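Local coordinates for protein 2',5'-phosphodiesterase 12 (Homo sapiens, PDB 4ZKF) that belongs to the endonuclease/exonuclease/phosphatase family, pairing a magnesium-binding domain of DNase I-like fold with an N-terminal domain of the E-set clan, at residues A[347-352]-A[412-417]; A[152-157]-A[448-453]; A[73-78]-A[98-103]; A[67-72]-A[113-118]. All coordinates share one frame; numbering follows the deposited sequence.

Interaction 1. Residues A[347-352]-A[412-417]; sequences CGDFNS and CLDYIF. With MG (magnesium ion), chain C.
Gly348 and Tyr415 form the hydrogen-bonded pair where strands 347-349 and 414-417 run antiparallel: Gly348 N reaches Tyr415 O and Tyr415 N reaches Gly348 O, each at 3.2 Å. Past the strand end Phe350 N gives a shorter bond, 2.8 Å, to Leu413 O, while Asn351 N turns back to Asp349 OD1 in an Asx turn. The hydroxyl OH of Tyr415 donates to Ser352 O at 2.7 Å, in the carbonyl plane and on a lone pair, which holds the loop after the strand to the neighbouring strand.

The aromatic contacts gather around Phe350. Phe417 presents its edge to one face of that ring, with centroids 5.0 Å apart and planes at 64°; Tyr415 meets it obliquely through CD2, 3.6 Å from Phe350 CD1. On the other face of the sheet, Cys347 SG rests against both CG1 and CG2 of Ile416.

On that same face lie the acids. Asp349, its CG anti to the backbone N (chi1 178°), extends OD2 to the magnesium ion at 2.6 Å, and Asn351 OD1 approaches the metal at 2.8 Å; His309 completes the protein ligands. Asp349 OD2 also accepts from Asn154, and Asp414 OD2 from His452 and Thr403. With Asp349 OD1 and Asp414 OD1 3.9 Å apart, the two carboxylates would probably repel each other, an effect that the magnesium ion and these donors probably offset.

Interaction 2. Residues A[152-157]-A[448-453]; sequences SYNILA and HPSDHI
Strand 152-154 and the irregular segment 448-453 draw together from Tyr153 and Ile453 to Ile155 and Ser450, whose CA atoms lie 5.2 Å apart, without a direct backbone hydrogen bond between them. Both belong to the DNase I-like fold of the endonuclease/exonuclease/phosphatase family, where they meet beside the magnesium site.

Ser450 makes the direct polar link: OG donates to Asn154 O at 2.7 Å and accepts from His452 N in an ST turn, so one hydroxyl ties its own loop to the strand end. Water 3 joins Asn154 N to Ile453 O as well.

Asn154 lies flat over the imidazole of His452, amide and ring planes 5° apart, with CB above the ring centre at 3.7 Å from its centroid. Its CG stands anti to the backbone N (chi1 175°), which lays the amide along that face. OD1 accepts from Leu156 N in an Asx turn, and ND2 donates to Asp349 and Glu204, while His452 ND1 bonds Asp414; these outside partners fix the orientation of both stacked groups. Water 2 donates to both Asn154 OD1 and Asp451 OD1, a second bridge between the segments.

Tyr153 points its ring edge at His452 O, and its hydroxyl, bonded to Glu191, passes Pro449 CG at 3.5 Å. His448 NE2 reaches the same carbonyl, His452 O, at 2.7 Å with a nearly straight 175° N-H...O angle.

Interaction 3. Residues A[73-78]-A[98-103]; sequences SPSSSW and RLKLHC
Trp78 lays one face of its indole under the side chain of Lys100. The lysine begins extended, then bends at chi3 (80°), so that it follows the ring system instead of leaving it. CB sits over the six-membered ring, 3.8 Å from its centroid, in a CH-pi contact; CE passes 3.8 Å from Trp78 CG; and the ammonium NZ finishes over the five-membered ring, 4.1 Å from that centroid and 27° off its normal, a cation-pi interaction. Water 4 then accepts from Lys100 NZ at 2.6 Å and donates to Ser75 O. Tyr51 offers the same lysine a second cation-pi partner.

These residues belong to the N-terminal domain of the E-set clan, where strand 99-104 is an inner strand of a four-stranded antiparallel sheet and Trp78 opens the edge strand 78-80 after the short 3-10 turn 75-77.

Arg98 meets the far rim of the indole. It brings a guanidinium face to Trp78 CZ2 and CH2 with the two planes 78° apart; NH2 lies 3.8 Å from CZ2. That group is held by Ala59 O and by a salt bridge to Glu118. The indole has its own in-plane tether: Trp78 NE1 donates to Ser73 OG at 2.7 Å, while Ser73 OG also bonds Glu118. At the edge of the six-membered ring, Arg98 O comes within 3.5 Å of Trp78 CZ3.

Interaction 4. Residues A[67-72]-A[113-118]; sequences SSLSPS and HSRELE
Ser70 meets strand 115-118 through its hydroxyl, and the polar contacts centre on that one atom. Glu118 N donates to Ser70 OG at 3.0 Å with an almost straight N-H...O angle of 171°. The same oxygen donates to Pro71 O at 2.8 Å and accepts from water 5, which also donates to Glu116 O and bonds Ser67 OG. Ser70 OG lies between the backbone N and the carbonyl carbon (chi1 76°), a torsion that lets it face the strand and its own following carbonyl together. A serine hydroxyl thus satisfies the N-H of Glu118 on this outermost strand.

The apolar pair is Leu69 with Leu117, their CB atoms 4.0 Å apart. Leu69 also packs against the strand backbone by van der Waals contact, its CD1 3.6 Å from Glu116 O. The leucine crosses the Arg115 side chain at about a right angle, its methyls over one face of the guanidinium, with CD1 3.8 Å from Arg115 NE. Ser68 OG approaches the edge of that group, 3.3 Å from Arg115 NH2.

The charged end of the contact is Glu118. Its chain runs extended alongside Pro71 and Ser72, and the carboxylate is taken up by Arg98, through a salt bridge to OE1, and by Ser73 OG at OE2.

The loop 67-72 thus lies against the outermost strand 115-118 of the four-stranded sheet, whose other neighbour is strand 99-104, while Leu20 of strand 16-21 touches Leu69, Arg115 and Leu117.

Overall arrangement
From the N terminus, the long excursion between strands 47-53 and 78-80 supplies 67-72 and 73-78. Interaction 4 closes the outer loop, from 67-72 to 113-118, and interaction 3 nests inside it; their centres are 9 Å apart, and together they tie that excursion to neighbouring strands 99-104 and 115-118 of the N-terminal sheet. Both close before the pair in the DNase I-like domain opens. There interaction 2 joins strand 147-154 to the loop before strand 455-461, closing a loop of 290 residues, and interaction 1 is nested within it, pairing strands of the second large sheet. Interactions 1 and 2 touch beside the magnesium ion, whereas the centres of interactions 1 and 3 lie about 45 Å apart.

Interaction 1. Residues A[347-352]-A[412-417]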
loop_
_atom_site.group_PDB
_atom_site.type_symbol
_atom_site.label_atom_id
_atom_site.label_comp_id
_atom_site.label_asym_id
_atom_site.label_seq_id
_atom_site.Cartn_x
_atom_site.Cartn_y
_atom_site.Cartn_z
ATOM N N CYS A 347 1.582 11.858 -1.261
ATOM C CA CYS A 347 0.406 11.065 -0.930
ATOM C C CYS A 347 0.215 10.988 0.566
ATOM O O CYS A 347 1.180 11.072 1.326
ATOM C CB CYS A 347 0.545 9.641 -1.483
ATOM S SG CYS A 347 0.560 9.527 -3.285
ATOM N N GLY A 348 -1.017 10.780 1.010
ATOM C CA GLY A 348 -1.179 10.441 2.403
ATOM C C GLY A 348 -2.590 10.433 2.922
ATOM O O GLY A 348 -3.519 10.902 2.275
ATOM N N ASP A 349 -2.730 9.867 4.113
ATOM C CA ASP A 349 -3.907 10.087 4.935
ATOM C C ASP A 349 -3.533 11.220 5.871
ATOM O O ASP A 349 -2.774 11.013 6.817
ATOM C CB ASP A 349 -4.290 8.826 5.711
ATOM C CG ASP A 349 -5.486 9.037 6.621
ATOM O OD1 ASP A 349 -5.937 10.196 6.800
ATOM O OD2 ASP A 349 -5.979 8.035 7.165
ATOM N N PHE A 350 -4.052 12.418 5.596
ATOM C CA PHE A 350 -3.616 13.601 6.322
ATOM C C PHE A 350 -4.512 13.881 7.518
ATOM O O PHE A 350 -4.229 14.782 8.314
ATOM C CB PHE A 350 -3.551 14.802 5.379
ATOM C CG PHE A 350 -2.488 14.655 4.321
ATOM C CD1 PHE A 350 -2.756 13.980 3.142
ATOM C CD2 PHE A 350 -1.207 15.126 4.541
ATOM C CE1 PHE A 350 -1.770 13.813 2.171
ATOM C CE2 PHE A 350 -0.215 14.958 3.583
ATOM C CZ PHE A 350 -0.499 14.301 2.396
ATOM N N ASN A 351 -5.567 13.081 7.656
ATOM C CA ASN A 351 -6.510 13.234 8.766
ATOM C C ASN A 351 -6.980 14.678 8.888
ATOM O O ASN A 351 -7.200 15.169 9.995
ATOM C CB ASN A 351 -5.880 12.776 10.089
ATOM C CG ASN A 351 -6.102 11.306 10.360
ATOM O OD1 ASN A 351 -7.229 10.818 10.285
ATOM N ND2 ASN A 351 -5.026 10.588 10.673
ATOM N N SER A 352 -7.125 15.340 7.740
ATOM C CA SER A 352 -7.488 16.757 7.668
ATOM C C SER A 352 -8.479 16.997 6.542
ATOM O O SER A 352 -8.195 16.675 5.387
ATOM C CB SER A 352 -6.256 17.646 7.437
ATOM O OG SER A 352 -5.269 17.425 8.416
ATOM N N CYS A 412 -13.336 13.960 3.861
ATOM C CA CYS A 412 -12.230 13.917 2.920
ATOM C C CYS A 412 -10.937 14.077 3.710
ATOM O O CYS A 412 -10.644 15.168 4.187
ATOM C CB CYS A 412 -12.399 15.031 1.893
ATOM S SG CYS A 412 -11.083 15.174 0.698
ATOM N N LEU A 413 -10.180 12.991 3.867
ATOM C CA LEU A 413 -8.987 12.993 4.729
ATOM C C LEU A 413 -7.712 12.698 3.952
ATOM O O LEU A 413 -6.601 12.944 4.449
ATOM C CB LEU A 413 -9.118 11.945 5.840
ATOM C CG LEU A 413 -10.351 12.000 6.746
ATOM C CD1 LEU A 413 -10.200 10.992 7.883
ATOM C CD2 LEU A 413 -10.534 13.417 7.283
ATOM N N ASP A 414 -7.893 12.166 2.744
ATOM C CA ASP A 414 -6.805 11.640 1.921
ATOM C C ASP A 414 -6.562 12.507 0.699
ATOM O O ASP A 414 -7.522 12.983 0.083
ATOM C CB ASP A 414 -7.127 10.213 1.481
ATOM C CG ASP A 414 -7.413 9.287 2.653
ATOM O OD1 ASP A 414 -6.452 8.730 3.227
ATOM O OD2 ASP A 414 -8.601 9.103 3.008
ATOM N N TYR A 415 -5.292 12.722 0.344
ATOM C CA TYR A 415 -4.984 13.516 -0.851
ATOM C C TYR A 415 -3.778 12.985 -1.582
ATOM O O TYR A 415 -2.905 12.367 -0.980
ATOM C CB TYR A 415 -4.724 14.985 -0.503
ATOM C CG TYR A 415 -5.800 15.599 0.362
ATOM C CD1 TYR A 415 -6.945 16.146 -0.201
ATOM C CD2 TYR A 415 -5.673 15.604 1.736
ATOM C CE1 TYR A 415 -7.942 16.693 0.597
ATOM C CE2 TYR A 415 -6.655 16.139 2.545
ATOM C CZ TYR A 415 -7.783 16.690 1.969
ATOM O OH TYR A 415 -8.753 17.221 2.793
ATOM N N ILE A 416 -3.737 13.230 -2.890
ATOM C CA ILE A 416 -2.503 13.106 -3.646
ATOM C C ILE A 416 -2.100 14.514 -4.037
ATOM O O ILE A 416 -2.640 15.068 -5.001
ATOM C CB ILE A 416 -2.662 12.226 -4.899
ATOM C CG1 ILE A 416 -3.097 10.813 -4.502
ATOM C CG2 ILE A 416 -1.339 12.179 -5.695
ATOM C CD1 ILE A 416 -3.512 9.967 -5.705
ATOM N N PHE A 417 -1.196 15.121 -3.268
ATOM C CA PHE A 417 -0.782 16.495 -3.554
ATOM C C PHE A 417 0.296 16.495 -4.624
ATOM O O PHE A 417 1.199 15.660 -4.603
ATOM C CB PHE A 417 -0.268 17.211 -2.289
ATOM C CG PHE A 417 -1.342 17.519 -1.280
ATOM C CD1 PHE A 417 -2.416 18.331 -1.613
ATOM C CD2 PHE A 417 -1.266 17.009 0.009
ATOM C CE1 PHE A 417 -3.400 18.631 -0.675
ATOM C CE2 PHE A 417 -2.247 17.302 0.956
ATOM C CZ PHE A 417 -3.317 18.105 0.611
HETATM MG MG MG C . -6.643 8.195 9.646
HETATM O O HOH W 1 -8.083 6.079 9.210
#

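Interaction 2. Residues A[152-157]-A[448-453]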
loop_
_atom_site.group_PDB
_atom_site.type_symbol
_atom_site.label_atom_id
_atom_site.label_comp_id
_atom_site.label_asym_id
_atom_site.label_seq_id
_atom_site.Cartn_x
_atom_site.Cartn_y
_atom_site.Cartn_z
ATOM N N SER A 152 -3.217 6.449 -3.823
ATOM C CA SER A 152 -3.030 6.651 -2.386
ATOM C C SER A 152 -4.149 5.931 -1.661
ATOM O O SER A 152 -5.315 6.092 -2.019
ATOM C CB SER A 152 -3.020 8.136 -1.996
ATOM O OG SER A 152 -2.681 8.279 -0.613
ATOM N N TYR A 153 -3.814 5.138 -0.645
ATOM C CA TYR A 153 -4.829 4.259 -0.045
ATOM C C TYR A 153 -4.482 3.882 1.384
ATOM O O TYR A 153 -3.458 3.266 1.626
ATOM C CB TYR A 153 -4.965 2.994 -0.893
ATOM C CG TYR A 153 -6.227 2.164 -0.753
ATOM C CD1 TYR A 153 -7.347 2.613 -0.049
ATOM C CD2 TYR A 153 -6.297 0.920 -1.372
ATOM C CE1 TYR A 153 -8.504 1.820 0.026
ATOM C CE2 TYR A 153 -7.448 0.131 -1.311
ATOM C CZ TYR A 153 -8.539 0.586 -0.616
ATOM O OH TYR A 153 -9.652 -0.228 -0.582
ATOM N N ASN A 154 -5.346 4.275 2.314
ATOM C CA ASN A 154 -5.282 3.789 3.680
ATOM C C ASN A 154 -6.076 2.488 3.722
ATOM O O ASN A 154 -7.287 2.499 3.510
ATOM C CB ASN A 154 -5.833 4.843 4.655
ATOM C CG ASN A 154 -5.906 4.348 6.109
ATOM O OD1 ASN A 154 -6.216 3.183 6.370
ATOM N ND2 ASN A 154 -5.670 5.254 7.056
ATOM N N ILE A 155 -5.387 1.370 3.970
ATOM C CA ILE A 155 -5.990 0.060 3.763
ATOM C C ILE A 155 -6.550 -0.583 5.038
ATOM O O ILE A 155 -6.932 -1.746 5.010
ATOM C CB ILE A 155 -4.968 -0.924 3.102
ATOM C CG1 ILE A 155 -3.734 -1.152 3.994
ATOM C CG2 ILE A 155 -4.558 -0.403 1.720
ATOM C CD1 ILE A 155 -2.779 -2.290 3.477
ATOM N N LEU A 156 -6.605 0.181 6.124
ATOM C CA LEU A 156 -7.224 -0.234 7.402
ATOM C C LEU A 156 -6.476 -1.411 8.050
ATOM O O LEU A 156 -6.620 -2.568 7.648
ATOM C CB LEU A 156 -8.711 -0.575 7.206
ATOM C CG LEU A 156 -9.434 -1.109 8.455
ATOM C CD1 LEU A 156 -9.229 -0.162 9.612
ATOM C CD2 LEU A 156 -10.949 -1.303 8.188
ATOM N N ALA A 157 -5.667 -1.087 9.056
ATOM C CA ALA A 157 -4.771 -2.069 9.660
ATOM C C ALA A 157 -5.548 -3.102 10.469
ATOM O O ALA A 157 -6.444 -2.756 11.236
ATOM C CB ALA A 157 -3.740 -1.385 10.545
ATOM N N HIS A 448 -16.107 -3.799 -0.220
ATOM C CA HIS A 448 -15.102 -2.738 -0.091
ATOM C C HIS A 448 -14.205 -2.976 1.128
ATOM O O HIS A 448 -14.688 -2.947 2.248
ATOM C CB HIS A 448 -15.804 -1.382 0.019
ATOM C CG HIS A 448 -14.867 -0.224 -0.071
ATOM N ND1 HIS A 448 -14.595 0.415 -1.261
ATOM C CD2 HIS A 448 -14.093 0.367 0.865
ATOM C CE1 HIS A 448 -13.704 1.373 -1.046
ATOM N NE2 HIS A 448 -13.382 1.363 0.233
ATOM N N PRO A 449 -12.889 -3.178 0.913
ATOM C CA PRO A 449 -12.007 -3.767 1.932
ATOM C C PRO A 449 -11.327 -2.806 2.920
ATOM O O PRO A 449 -10.424 -3.245 3.637
ATOM C CB PRO A 449 -10.941 -4.451 1.081
ATOM C CG PRO A 449 -10.753 -3.477 -0.045
ATOM C CD PRO A 449 -12.194 -3.029 -0.380
ATOM N N SER A 450 -11.741 -1.543 2.966
ATOM C CA SER A 450 -11.178 -0.569 3.897
ATOM C C SER A 450 -12.271 0.379 4.354
ATOM O O SER A 450 -13.351 0.388 3.775
ATOM C CB SER A 450 -10.039 0.219 3.233
ATOM O OG SER A 450 -9.555 1.244 4.087
ATOM N N ASP A 451 -11.996 1.193 5.364
ATOM C CA ASP A 451 -12.934 2.272 5.685
ATOM C C ASP A 451 -12.582 3.549 4.910
ATOM O O ASP A 451 -13.318 4.542 4.960
ATOM C CB ASP A 451 -12.997 2.517 7.202
ATOM C CG ASP A 451 -11.650 2.835 7.827
ATOM O OD1 ASP A 451 -10.583 2.503 7.259
ATOM O OD2 ASP A 451 -11.672 3.426 8.932
ATOM N N HIS A 452 -11.488 3.497 4.151
ATOM C CA HIS A 452 -11.156 4.569 3.201
ATOM C C HIS A 452 -11.372 4.115 1.766
ATOM O O HIS A 452 -11.523 2.916 1.490
ATOM C CB HIS A 452 -9.695 5.023 3.354
ATOM C CG HIS A 452 -9.396 5.702 4.652
ATOM N ND1 HIS A 452 -8.992 7.017 4.724
ATOM C CD2 HIS A 452 -9.402 5.238 5.925
ATOM C CE1 HIS A 452 -8.772 7.338 5.989
ATOM N NE2 HIS A 452 -9.016 6.278 6.738
ATOM N N ILE A 453 -11.395 5.089 0.859
ATOM C CA ILE A 453 -11.514 4.844 -0.567
ATOM C C ILE A 453 -10.186 5.173 -1.241
ATOM O O ILE A 453 -9.592 6.212 -0.957
ATOM C CB ILE A 453 -12.658 5.701 -1.180
ATOM C CG1 ILE A 453 -13.981 5.347 -0.505
ATOM C CG2 ILE A 453 -12.761 5.490 -2.695
ATOM C CD1 ILE A 453 -15.112 6.323 -0.829
HETATM O O HOH W 2 -8.211 3.182 8.348
HETATM O O HOH W 3 -7.368 6.183 1.132
#

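Interaction 3. Residues A[73-78]-A[98-103]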
loop_
_atom_site.group_PDB
_atom_site.type_symbol
_atom_site.label_atom_id
_atom_site.label_comp_id
_atom_site.label_asym_id
_atom_site.label_seq_id
_atom_site.Cartn_x
_atom_site.Cartn_y
_atom_site.Cartn_z
ATOM N N SER A 73 -0.998 -34.868 -0.064
ATOM C CA SER A 73 -2.066 -35.762 -0.495
ATOM C C SER A 73 -1.632 -36.520 -1.751
ATOM O O SER A 73 -0.664 -36.122 -2.398
ATOM C CB SER A 73 -3.349 -34.960 -0.739
ATOM O OG SER A 73 -3.180 -34.051 -1.815
ATOM N N PRO A 74 -2.323 -37.627 -2.088
ATOM C CA PRO A 74 -1.962 -38.408 -3.281
ATOM C C PRO A 74 -1.986 -37.591 -4.571
ATOM O O PRO A 74 -2.912 -36.812 -4.785
ATOM C CB PRO A 74 -3.038 -39.496 -3.329
ATOM C CG PRO A 74 -3.478 -39.647 -1.923
ATOM C CD PRO A 74 -3.402 -38.274 -1.319
ATOM N N SER A 75 -0.979 -37.794 -5.417
ATOM C CA SER A 75 -0.879 -37.102 -6.698
ATOM C C SER A 75 -2.085 -37.349 -7.600
ATOM O O SER A 75 -2.435 -36.498 -8.415
ATOM C CB SER A 75 0.404 -37.516 -7.422
ATOM O OG SER A 75 1.497 -36.699 -7.021
ATOM N N SER A 76 -2.725 -38.503 -7.447
ATOM C CA SER A 76 -3.806 -38.883 -8.345
ATOM C C SER A 76 -5.110 -38.183 -7.991
ATOM O O SER A 76 -6.099 -38.299 -8.705
ATOM C CB SER A 76 -4.000 -40.403 -8.338
ATOM O OG SER A 76 -4.157 -40.898 -7.021
ATOM N N SER A 77 -5.110 -37.446 -6.885
ATOM C CA SER A 77 -6.288 -36.691 -6.486
ATOM C C SER A 77 -6.328 -35.309 -7.134
ATOM O O SER A 77 -7.224 -34.518 -6.854
ATOM C CB SER A 77 -6.334 -36.546 -4.969
ATOM O OG SER A 77 -6.449 -37.807 -4.333
ATOM N N TRP A 78 -5.354 -35.026 -7.989
ATOM C CA TRP A 78 -5.181 -33.685 -8.532
ATOM C C TRP A 78 -5.301 -33.674 -10.047
ATOM O O TRP A 78 -4.896 -34.623 -10.713
ATOM C CB TRP A 78 -3.819 -33.115 -8.108
ATOM C CG TRP A 78 -3.706 -32.944 -6.638
ATOM C CD1 TRP A 78 -3.192 -33.837 -5.741
ATOM C CD2 TRP A 78 -4.154 -31.816 -5.874
ATOM N NE1 TRP A 78 -3.285 -33.330 -4.464
ATOM C CE2 TRP A 78 -3.872 -32.091 -4.521
ATOM C CE3 TRP A 78 -4.760 -30.603 -6.206
ATOM C CZ2 TRP A 78 -4.171 -31.192 -3.504
ATOM C CZ3 TRP A 78 -5.054 -29.708 -5.193
ATOM C CH2 TRP A 78 -4.765 -30.008 -3.858
ATOM N N ARG A 98 -9.525 -27.523 -3.443
ATOM C CA ARG A 98 -8.215 -27.024 -3.055
ATOM C C ARG A 98 -7.350 -26.880 -4.304
ATOM O O ARG A 98 -7.683 -27.423 -5.367
ATOM C CB ARG A 98 -7.557 -27.947 -2.022
ATOM C CG ARG A 98 -8.352 -28.010 -0.708
ATOM C CD ARG A 98 -7.536 -28.612 0.423
ATOM N NE ARG A 98 -7.184 -30.008 0.183
ATOM C CZ ARG A 98 -5.940 -30.467 0.136
ATOM N NH1 ARG A 98 -4.921 -29.642 0.322
ATOM N NH2 ARG A 98 -5.711 -31.760 -0.079
ATOM N N LEU A 99 -6.264 -26.113 -4.176
ATOM C CA LEU A 99 -5.318 -25.887 -5.268
ATOM C C LEU A 99 -3.936 -26.382 -4.884
ATOM O O LEU A 99 -3.593 -26.447 -3.702
ATOM C CB LEU A 99 -5.226 -24.400 -5.620
ATOM C CG LEU A 99 -6.533 -23.693 -5.979
ATOM C CD1 LEU A 99 -6.239 -22.221 -6.294
ATOM C CD2 LEU A 99 -7.204 -24.379 -7.167
ATOM N N LYS A 100 -3.137 -26.704 -5.894
ATOM C CA LYS A 100 -1.757 -27.110 -5.661
ATOM C C LYS A 100 -0.864 -26.390 -6.659
ATOM O O LYS A 100 -1.203 -26.295 -7.838
ATOM C CB LYS A 100 -1.607 -28.630 -5.794
ATOM C CG LYS A 100 -0.183 -29.116 -5.621
ATOM C CD LYS A 100 -0.133 -30.631 -5.489
ATOM C CE LYS A 100 -0.236 -31.326 -6.834
ATOM N NZ LYS A 100 0.242 -32.753 -6.751
ATOM N N LEU A 101 0.254 -25.858 -6.179
ATOM C CA LEU A 101 1.222 -25.203 -7.043
ATOM C C LEU A 101 2.532 -25.990 -7.049
ATOM O O LEU A 101 3.069 -26.336 -5.995
ATOM C CB LEU A 101 1.479 -23.763 -6.586
ATOM C CG LEU A 101 2.664 -23.077 -7.287
ATOM C CD1 LEU A 101 2.357 -22.882 -8.759
ATOM C CD2 LEU A 101 2.983 -21.750 -6.625
ATOM N N HIS A 102 3.015 -26.278 -8.248
ATOM C CA HIS A 102 4.309 -26.909 -8.465
ATOM C C HIS A 102 5.186 -25.846 -9.085
ATOM O O HIS A 102 4.814 -25.245 -10.098
ATOM C CB HIS A 102 4.178 -28.130 -9.388
ATOM C CG HIS A 102 5.468 -28.860 -9.626
ATOM N ND1 HIS A 102 6.409 -28.430 -10.535
ATOM C CD2 HIS A 102 5.966 -29.993 -9.075
ATOM C CE1 HIS A 102 7.434 -29.264 -10.533
ATOM N NE2 HIS A 102 7.192 -30.221 -9.656
ATOM N N CYS A 103 6.337 -25.572 -8.493
ATOM C CA CYS A 103 7.173 -24.558 -9.103
ATOM C C CYS A 103 8.646 -24.917 -9.095
ATOM O O CYS A 103 9.139 -25.607 -8.204
ATOM C CB CYS A 103 6.957 -23.212 -8.431
ATOM S SG CYS A 103 6.812 -23.310 -6.688
HETATM O O HOH W 4 -0.635 -34.068 -8.785
#

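Interaction 4. Residues A[67-72]-A[113-118]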
loop_
_atom_site.group_PDB
_atom_site.type_symbol
_atom_site.label_atom_id
_atom_site.label_comp_id
_atom_site.label_asym_id
_atom_site.label_seq_id
_atom_site.Cartn_x
_atom_site.Cartn_y
_atom_site.Cartn_z
ATOM N N SER A 67 5.118 -32.412 5.819
ATOM C CA SER A 67 5.756 -31.581 4.799
ATOM C C SER A 67 6.083 -30.276 5.517
ATOM O O SER A 67 5.430 -29.929 6.504
ATOM C CB SER A 67 4.863 -31.342 3.581
ATOM O OG SER A 67 5.494 -30.469 2.664
ATOM N N SER A 68 7.092 -29.558 5.049
ATOM C CA SER A 68 7.485 -28.335 5.732
ATOM C C SER A 68 6.734 -27.138 5.163
ATOM O O SER A 68 6.900 -26.008 5.630
ATOM C CB SER A 68 8.998 -28.121 5.622
ATOM O OG SER A 68 9.386 -27.877 4.281
ATOM N N LEU A 69 5.895 -27.400 4.164
ATOM C CA LEU A 69 5.212 -26.340 3.423
ATOM C C LEU A 69 3.704 -26.372 3.598
ATOM O O LEU A 69 3.068 -25.328 3.724
ATOM C CB LEU A 69 5.530 -26.442 1.930
ATOM C CG LEU A 69 6.933 -26.066 1.466
ATOM C CD1 LEU A 69 7.080 -26.358 -0.024
ATOM C CD2 LEU A 69 7.194 -24.594 1.777
ATOM N N SER A 70 3.140 -27.576 3.589
ATOM C CA SER A 70 1.691 -27.731 3.473
ATOM C C SER A 70 1.240 -29.148 3.840
ATOM O O SER A 70 2.069 -30.020 4.116
ATOM C CB SER A 70 1.250 -27.390 2.036
ATOM O OG SER A 70 1.560 -28.442 1.130
ATOM N N PRO A 71 -0.087 -29.381 3.847
ATOM C CA PRO A 71 -0.573 -30.763 3.841
ATOM C C PRO A 71 -0.073 -31.507 2.612
ATOM O O PRO A 71 0.280 -30.879 1.616
ATOM C CB PRO A 71 -2.096 -30.613 3.781
ATOM C CG PRO A 71 -2.379 -29.262 4.324
ATOM C CD PRO A 71 -1.181 -28.404 4.006
ATOM N N SER A 72 -0.064 -32.829 2.679
ATOM C CA SER A 72 0.344 -33.644 1.548
ATOM C C SER A 72 -0.763 -34.639 1.223
ATOM O O SER A 72 -1.400 -35.181 2.125
ATOM C CB SER A 72 1.655 -34.367 1.855
ATOM O OG SER A 72 2.255 -34.855 0.670
ATOM N N HIS A 113 15.985 -27.134 -7.869
ATOM C CA HIS A 113 15.046 -28.210 -7.567
ATOM C C HIS A 113 13.632 -27.696 -7.293
ATOM O O HIS A 113 13.440 -26.729 -6.557
ATOM C CB HIS A 113 15.563 -29.019 -6.378
ATOM C CG HIS A 113 16.760 -29.852 -6.706
ATOM N ND1 HIS A 113 16.668 -31.021 -7.427
ATOM C CD2 HIS A 113 18.074 -29.686 -6.420
ATOM C CE1 HIS A 113 17.874 -31.543 -7.572
ATOM N NE2 HIS A 113 18.744 -30.751 -6.971
ATOM N N SER A 114 12.641 -28.371 -7.872
ATOM C CA SER A 114 11.265 -27.932 -7.736
ATOM C C SER A 114 10.719 -28.209 -6.342
ATOM O O SER A 114 11.205 -29.086 -5.630
ATOM C CB SER A 114 10.383 -28.605 -8.784
ATOM O OG SER A 114 10.211 -29.974 -8.489
ATOM N N ARG A 115 9.719 -27.433 -5.946
ATOM C CA ARG A 115 8.983 -27.690 -4.718
ATOM C C ARG A 115 7.501 -27.595 -5.042
ATOM O O ARG A 115 7.130 -27.012 -6.053
ATOM C CB ARG A 115 9.364 -26.698 -3.620
ATOM C CG ARG A 115 10.850 -26.659 -3.306
ATOM C CD ARG A 115 11.113 -25.883 -2.031
ATOM N NE ARG A 115 10.780 -26.657 -0.841
ATOM C CZ ARG A 115 11.073 -26.272 0.397
ATOM N NH1 ARG A 115 11.703 -25.121 0.600
ATOM N NH2 ARG A 115 10.738 -27.035 1.429
ATOM N N GLU A 116 6.651 -28.183 -4.211
ATOM C CA GLU A 116 5.222 -28.091 -4.477
ATOM C C GLU A 116 4.483 -27.949 -3.166
ATOM O O GLU A 116 4.964 -28.391 -2.119
ATOM C CB GLU A 116 4.721 -29.307 -5.270
ATOM C CG GLU A 116 4.777 -30.640 -4.536
ATOM C CD GLU A 116 4.094 -31.771 -5.310
ATOM O OE1 GLU A 116 3.542 -32.689 -4.665
ATOM O OE2 GLU A 116 4.112 -31.749 -6.559
ATOM N N LEU A 117 3.324 -27.304 -3.207
ATOM C CA LEU A 117 2.539 -27.161 -1.999
ATOM C C LEU A 117 1.061 -27.040 -2.321
ATOM O O LEU A 117 0.677 -26.627 -3.418
ATOM C CB LEU A 117 3.006 -25.955 -1.175
ATOM C CG LEU A 117 2.710 -24.527 -1.617
ATOM C CD1 LEU A 117 3.151 -23.559 -0.515
ATOM C CD2 LEU A 117 3.389 -24.174 -2.923
ATOM N N GLU A 118 0.247 -27.409 -1.340
ATOM C CA GLU A 118 -1.198 -27.442 -1.484
ATOM C C GLU A 118 -1.815 -26.374 -0.599
ATOM O O GLU A 118 -1.269 -26.042 0.455
ATOM C CB GLU A 118 -1.748 -28.825 -1.096
ATOM C CG GLU A 118 -1.089 -30.002 -1.783
ATOM C CD GLU A 118 -1.582 -31.345 -1.243
ATOM O OE1 GLU A 118 -2.482 -31.355 -0.381
ATOM O OE2 GLU A 118 -1.066 -32.388 -1.677
HETATM O O HOH W 5 4.244 -29.649 0.388
#